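Local coordinates for Blr3880 protein (PDB 2OOD), which probably catalyses the zinc-dependent hydrolytic deamination of guanine to xanthine and ammonia, at residues A[165-170]-A[174-179]. Sequence-based numbering, arbitrary orientation.
Sequences TGIDRN and EFIDTP
A water molecule bridges Ile167 and Asp177, accepting from Ile167 N at 3.0 Å and donating to Asp177 O, also at 3.0 Å. Beside it runs the direct bond, Asp177 N to Ile167 O at 3.3 Å; this is long, but the N-H points well at the acceptor (160°) and the donor lies nearly in line with the carbonyl (C=O...N 174°). Alongside these polar links the branches of Ile167 divide the work. CG1, anti to the backbone N (chi1 178°), reaches CG2 of Ile176, while CG2 meets Phe175 CE2 obliquely at 3.6 Å; the Phe175 ring also meets that of Tyr104. The contact belongs to the TIM-barrel fold of the amidohydrolases: strand 160-166 has just ended, the chain loops round so that Ile176 and Asp177 pass Ile167, and Thr178 sits at the N-cap position of helix 179-193, though its side chain makes no capping bond. The side chain of Ile167 is about 7 Å from the bound guanine. Asp168 crosses Pro179 at about a right angle, OD1 lying 3.5 Å from Pro179 CG, and the same oxygen is hydrogen-bonded to Ser212. An alanine in place of Asp168 is likely to deprive the Ser212 hydroxyl of this partner and remove the carboxylate that lies against Pro179 CG.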
loop_
_atom_site.group_PDB
_atom_site.type_symbol
_atom_site.label_atom_id
_atom_site.label_comp_id
_atom_site.label_asym_id
_atom_site.label_seq_id
_atom_site.Cartn_x
_atom_site.Cartn_y
_atom_site.Cartn_z
ATOM N N THR A 165 -28.374 1.438 7.440
ATOM C CA THR A 165 -28.000 1.877 6.100
ATOM C C THR A 165 -29.081 1.563 5.067
ATOM O O THR A 165 -29.118 0.463 4.520
ATOM C CB THR A 165 -26.684 1.207 5.670
ATOM O OG1 THR A 165 -25.652 1.556 6.602
ATOM C CG2 THR A 165 -26.284 1.656 4.278
ATOM N N GLY A 166 -29.952 2.534 4.798
ATOM C CA GLY A 166 -31.031 2.330 3.842
ATOM C C GLY A 166 -30.601 2.245 2.387
ATOM O O GLY A 166 -29.758 3.018 1.935
ATOM N N ILE A 167 -31.175 1.297 1.653
ATOM C CA ILE A 167 -30.865 1.109 0.241
ATOM C C ILE A 167 -32.207 0.841 -0.437
ATOM O O ILE A 167 -32.935 -0.091 -0.083
ATOM C CB ILE A 167 -29.874 -0.070 0.025
ATOM C CG1 ILE A 167 -29.607 -0.275 -1.465
ATOM C CG2 ILE A 167 -30.411 -1.333 0.649
ATOM C CD1 ILE A 167 -28.685 0.754 -2.057
ATOM N N ASP A 168 -32.515 1.677 -1.423
ATOM C CA ASP A 168 -33.794 1.652 -2.138
ATOM C C ASP A 168 -33.815 1.029 -3.543
ATOM O O ASP A 168 -34.623 0.145 -3.822
ATOM C CB ASP A 168 -34.298 3.098 -2.222
ATOM C CG ASP A 168 -35.779 3.196 -2.070
ATOM O OD1 ASP A 168 -36.297 4.326 -1.891
ATOM O OD2 ASP A 168 -36.420 2.131 -2.130
ATOM N N ARG A 169 -32.942 1.521 -4.422
ATOM C CA ARG A 169 -32.848 1.058 -5.807
ATOM C C ARG A 169 -31.504 0.391 -6.078
ATOM O O ARG A 169 -30.619 0.358 -5.220
ATOM C CB ARG A 169 -32.947 2.240 -6.775
ATOM C CG ARG A 169 -33.932 3.328 -6.418
ATOM C CD ARG A 169 -33.609 4.584 -7.224
ATOM N NE ARG A 169 -34.776 5.455 -7.386
ATOM C CZ ARG A 169 -34.768 6.652 -7.986
ATOM N NH1 ARG A 169 -33.645 7.158 -8.500
ATOM N NH2 ARG A 169 -35.899 7.347 -8.078
ATOM N N ASN A 170 -31.364 -0.115 -7.297
ATOM C CA ASN A 170 -30.131 -0.735 -7.761
ATOM C C ASN A 170 -29.449 -1.762 -6.854
ATOM O O ASN A 170 -28.218 -1.783 -6.752
ATOM C CB ASN A 170 -29.130 0.367 -8.131
ATOM C CG ASN A 170 -29.594 1.205 -9.318
ATOM O OD1 ASN A 170 -29.954 0.659 -10.363
ATOM N ND2 ASN A 170 -29.578 2.531 -9.167
ATOM N N GLU A 174 -34.142 -8.886 -2.205
ATOM C CA GLU A 174 -34.103 -9.414 -0.842
ATOM C C GLU A 174 -33.227 -8.569 0.077
ATOM O O GLU A 174 -33.282 -8.714 1.305
ATOM C CB GLU A 174 -33.604 -10.869 -0.821
ATOM C CG GLU A 174 -32.218 -11.077 -1.403
ATOM C CD GLU A 174 -32.246 -11.316 -2.918
ATOM O OE1 GLU A 174 -33.141 -10.742 -3.609
ATOM O OE2 GLU A 174 -31.361 -12.072 -3.405
ATOM N N PHE A 175 -32.425 -7.684 -0.513
ATOM C CA PHE A 175 -31.547 -6.822 0.268
ATOM C C PHE A 175 -32.089 -5.413 0.485
ATOM O O PHE A 175 -31.840 -4.812 1.521
ATOM C CB PHE A 175 -30.164 -6.717 -0.382
ATOM C CG PHE A 175 -29.171 -5.939 0.442
ATOM C CD1 PHE A 175 -28.660 -6.471 1.625
ATOM C CD2 PHE A 175 -28.768 -4.661 0.056
ATOM C CE1 PHE A 175 -27.759 -5.735 2.420
ATOM C CE2 PHE A 175 -27.865 -3.916 0.848
ATOM C CZ PHE A 175 -27.365 -4.457 2.027
ATOM N N ILE A 176 -32.806 -4.868 -0.488
ATOM C CA ILE A 176 -33.331 -3.517 -0.319
ATOM C C ILE A 176 -34.539 -3.535 0.609
ATOM O O ILE A 176 -35.130 -4.584 0.852
ATOM C CB ILE A 176 -33.726 -2.870 -1.688
ATOM C CG1 ILE A 176 -34.824 -3.676 -2.381
ATOM C CG2 ILE A 176 -32.513 -2.782 -2.594
ATOM C CD1 ILE A 176 -36.196 -3.040 -2.255
ATOM N N ASP A 177 -34.891 -2.380 1.157
ATOM C CA ASP A 177 -36.042 -2.316 2.036
ATOM C C ASP A 177 -36.752 -0.982 1.918
ATOM O O ASP A 177 -36.139 0.072 1.782
ATOM C CB ASP A 177 -35.638 -2.581 3.495
ATOM C CG ASP A 177 -36.852 -2.835 4.415
ATOM O OD1 ASP A 177 -37.978 -3.059 3.896
ATOM O OD2 ASP A 177 -36.673 -2.824 5.660
ATOM N N THR A 178 -38.073 -1.063 1.966
ATOM C CA THR A 178 -38.981 0.067 1.878
ATOM C C THR A 178 -38.608 1.329 2.648
ATOM O O THR A 178 -38.096 1.264 3.764
ATOM C CB THR A 178 -40.365 -0.382 2.352
ATOM O OG1 THR A 178 -41.060 -0.984 1.255
ATOM C CG2 THR A 178 -41.153 0.775 2.917
ATOM N N PRO A 179 -38.881 2.502 2.058
ATOM C CA PRO A 179 -38.576 3.778 2.713
ATOM C C PRO A 179 -39.327 3.859 4.048
ATOM O O PRO A 179 -38.818 4.404 5.031
ATOM C CB PRO A 179 -39.088 4.811 1.710
ATOM C CG PRO A 179 -38.913 4.109 0.379
ATOM C CD PRO A 179 -39.409 2.718 0.698
HETATM O O HOH W 1 -33.570 0.502 3.262
#